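Local coordinates for chinitase A (PDB 3EBV), which probably hydrolyses internal glycosidic bonds of chitin through its family 18 glycosyl hydrolase domain, the part of the longer protein seen here, at residues A[122-127]-A[163-168]. Numbering follows the deposited sequence.
Sequences NGLNPT and FQTALN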
loop_
_atom_site.group_PDB
_atom_site.type_symbol
_atom_site.label_atom_id
_atom_site.label_comp_id
_atom_site.label_asym_id
_atom_site.label_seq_id
_atom_site.Cartn_x
_atom_site.Cartn_y
_atom_site.Cartn_z
ATOM N N ASN A 122 8.731 -0.816 -11.875
ATOM C CA ASN A 122 9.701 -0.916 -12.975
ATOM C C ASN A 122 10.915 -1.725 -12.552
ATOM O O ASN A 122 12.004 -1.603 -13.145
ATOM C CB ASN A 122 10.120 0.482 -13.471
ATOM C CG ASN A 122 10.753 1.333 -12.371
ATOM O OD1 ASN A 122 10.370 1.237 -11.198
ATOM N ND2 ASN A 122 11.683 2.221 -12.752
ATOM N N GLY A 123 10.733 -2.543 -11.512
ATOM C CA GLY A 123 11.805 -3.408 -11.000
ATOM C C GLY A 123 12.068 -3.130 -9.523
ATOM O O GLY A 123 11.878 -1.996 -9.034
ATOM N N LEU A 124 12.521 -4.158 -8.811
ATOM C CA LEU A 124 12.872 -4.015 -7.397
ATOM C C LEU A 124 14.107 -4.899 -7.152
ATOM O O LEU A 124 14.043 -6.124 -7.289
ATOM C CB LEU A 124 11.687 -4.419 -6.520
ATOM C CG LEU A 124 11.623 -4.002 -5.046
ATOM C CD1 LEU A 124 12.767 -4.631 -4.247
ATOM C CD2 LEU A 124 11.477 -2.481 -4.860
ATOM N N ASN A 125 15.217 -4.261 -6.780
ATOM C CA ASN A 125 16.480 -4.996 -6.568
ATOM C C ASN A 125 16.662 -5.149 -5.049
ATOM O O ASN A 125 16.849 -4.139 -4.338
ATOM C CB ASN A 125 17.630 -4.159 -7.156
ATOM C CG ASN A 125 18.965 -4.846 -7.028
ATOM O OD1 ASN A 125 19.302 -5.325 -5.940
ATOM N ND2 ASN A 125 19.694 -4.952 -8.124
ATOM N N PRO A 126 16.538 -6.386 -4.519
ATOM C CA PRO A 126 16.573 -6.525 -3.056
ATOM C C PRO A 126 17.925 -6.172 -2.421
ATOM O O PRO A 126 17.956 -5.738 -1.263
ATOM C CB PRO A 126 16.243 -8.010 -2.801
ATOM C CG PRO A 126 16.404 -8.663 -4.116
ATOM C CD PRO A 126 16.262 -7.644 -5.220
ATOM N N THR A 127 19.010 -6.330 -3.190
ATOM C CA THR A 127 20.325 -6.001 -2.621
ATOM C C THR A 127 20.318 -4.508 -2.296
ATOM O O THR A 127 20.718 -4.126 -1.182
ATOM C CB THR A 127 21.445 -6.381 -3.592
ATOM O OG1 THR A 127 21.521 -7.803 -3.714
ATOM C CG2 THR A 127 22.821 -5.853 -3.098
ATOM N N PHE A 163 9.444 -9.710 -2.030
ATOM C CA PHE A 163 9.293 -10.610 -0.918
ATOM C C PHE A 163 10.639 -10.691 -0.156
ATOM O O PHE A 163 10.648 -10.601 1.077
ATOM C CB PHE A 163 8.803 -11.992 -1.413
ATOM C CG PHE A 163 8.006 -12.771 -0.391
ATOM C CD1 PHE A 163 6.894 -13.549 -0.808
ATOM C CD2 PHE A 163 8.318 -12.743 0.963
ATOM C CE1 PHE A 163 6.148 -14.307 0.162
ATOM C CE2 PHE A 163 7.573 -13.496 1.936
ATOM C CZ PHE A 163 6.484 -14.283 1.491
ATOM N N GLN A 164 11.736 -10.833 -0.905
ATOM C CA GLN A 164 13.066 -10.924 -0.264
ATOM C C GLN A 164 13.346 -9.646 0.528
ATOM O O GLN A 164 13.830 -9.703 1.646
ATOM C CB GLN A 164 14.147 -11.102 -1.308
ATOM C CG GLN A 164 15.525 -11.371 -0.691
ATOM C CD GLN A 164 15.550 -12.582 0.191
ATOM O OE1 GLN A 164 15.602 -12.474 1.454
ATOM N NE2 GLN A 164 15.487 -13.765 -0.450
ATOM N N THR A 165 12.994 -8.498 -0.071
ATOM C CA THR A 165 13.210 -7.206 0.596
ATOM C C THR A 165 12.398 -7.131 1.864
ATOM O O THR A 165 12.888 -6.778 2.948
ATOM C CB THR A 165 12.907 -6.025 -0.334
ATOM O OG1 THR A 165 13.684 -6.153 -1.529
ATOM C CG2 THR A 165 13.229 -4.654 0.353
ATOM N N ALA A 166 11.097 -7.460 1.746
ATOM C CA ALA A 166 10.211 -7.435 2.890
ATOM C C ALA A 166 10.752 -8.286 4.064
ATOM O O ALA A 166 10.764 -7.851 5.234
ATOM C CB ALA A 166 8.814 -7.916 2.449
ATOM N N LEU A 167 11.225 -9.507 3.748
ATOM C CA LEU A 167 11.805 -10.365 4.780
ATOM C C LEU A 167 13.088 -9.733 5.364
ATOM O O LEU A 167 13.270 -9.767 6.595
ATOM C CB LEU A 167 12.099 -11.749 4.211
ATOM C CG LEU A 167 10.815 -12.571 3.909
ATOM C CD1 LEU A 167 11.234 -13.767 3.051
ATOM C CD2 LEU A 167 10.095 -12.979 5.222
ATOM N N ASN A 168 13.908 -9.137 4.490
ATOM C CA ASN A 168 15.192 -8.571 4.971
ATOM C C ASN A 168 14.926 -7.465 5.956
ATOM O O ASN A 168 15.712 -7.266 6.897
ATOM C CB ASN A 168 15.977 -8.004 3.800
ATOM C CG ASN A 168 16.569 -9.077 2.894
ATOM O OD1 ASN A 168 16.542 -10.291 3.229
ATOM N ND2 ASN A 168 17.130 -8.653 1.756
#
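Thr-165 of helix 161-168 sets its hydroxyl against both Leu-124 and Pro-126, where the loop after strand 115-120 runs into helix 126-140. Its OG1 lies 3.2 Å from Leu-124 CD1, 3.3 Å from Pro-126 CA and 3.4 Å from Pro-126 CB, so a single oxygen meets carbon on both residues. The rotation of the threonine accounts for this: with chi1 at -55°, OG1 stands beside its own backbone N, which lets it hydrogen-bond to the carbonyl O of Gly-161, one turn earlier in the same helix. Leu-124 approaches at a slant to the threonine and touches it through CD1 alone; chi1 of -163° holds CG beside the carbonyl carbon, with CD1 the methyl that meets OG1.

Pro-126 also lays CB against the aliphatic base of Gln-164, with both CB and CG of the glutamine 4.0 Å away, while the amide leads off from the contact. The proline is in the first turn of its helix, and the CA atoms of Pro-126 and Thr-165 are 5.0 Å apart, the nearest backbone approach of the two segments. Asn-125, directed away from helix 161-168, occupies the N-cap: its OD1 accepts a weak bond from Thr-127 N (2.9 Å, 122° at the hydrogen) and another hydrogen bond from Tyr-128 N.

The contact thus joins two successive helices of the TIM barrel's outer layer, which Arg-134 of helix 126-140 also links by hydrogen-bonding through NH2 to Asn-168 O. Between the segments no hydrogen bond crosses, implying van der Waals packing there, with the threonine hydroxyl satisfied within its own helix.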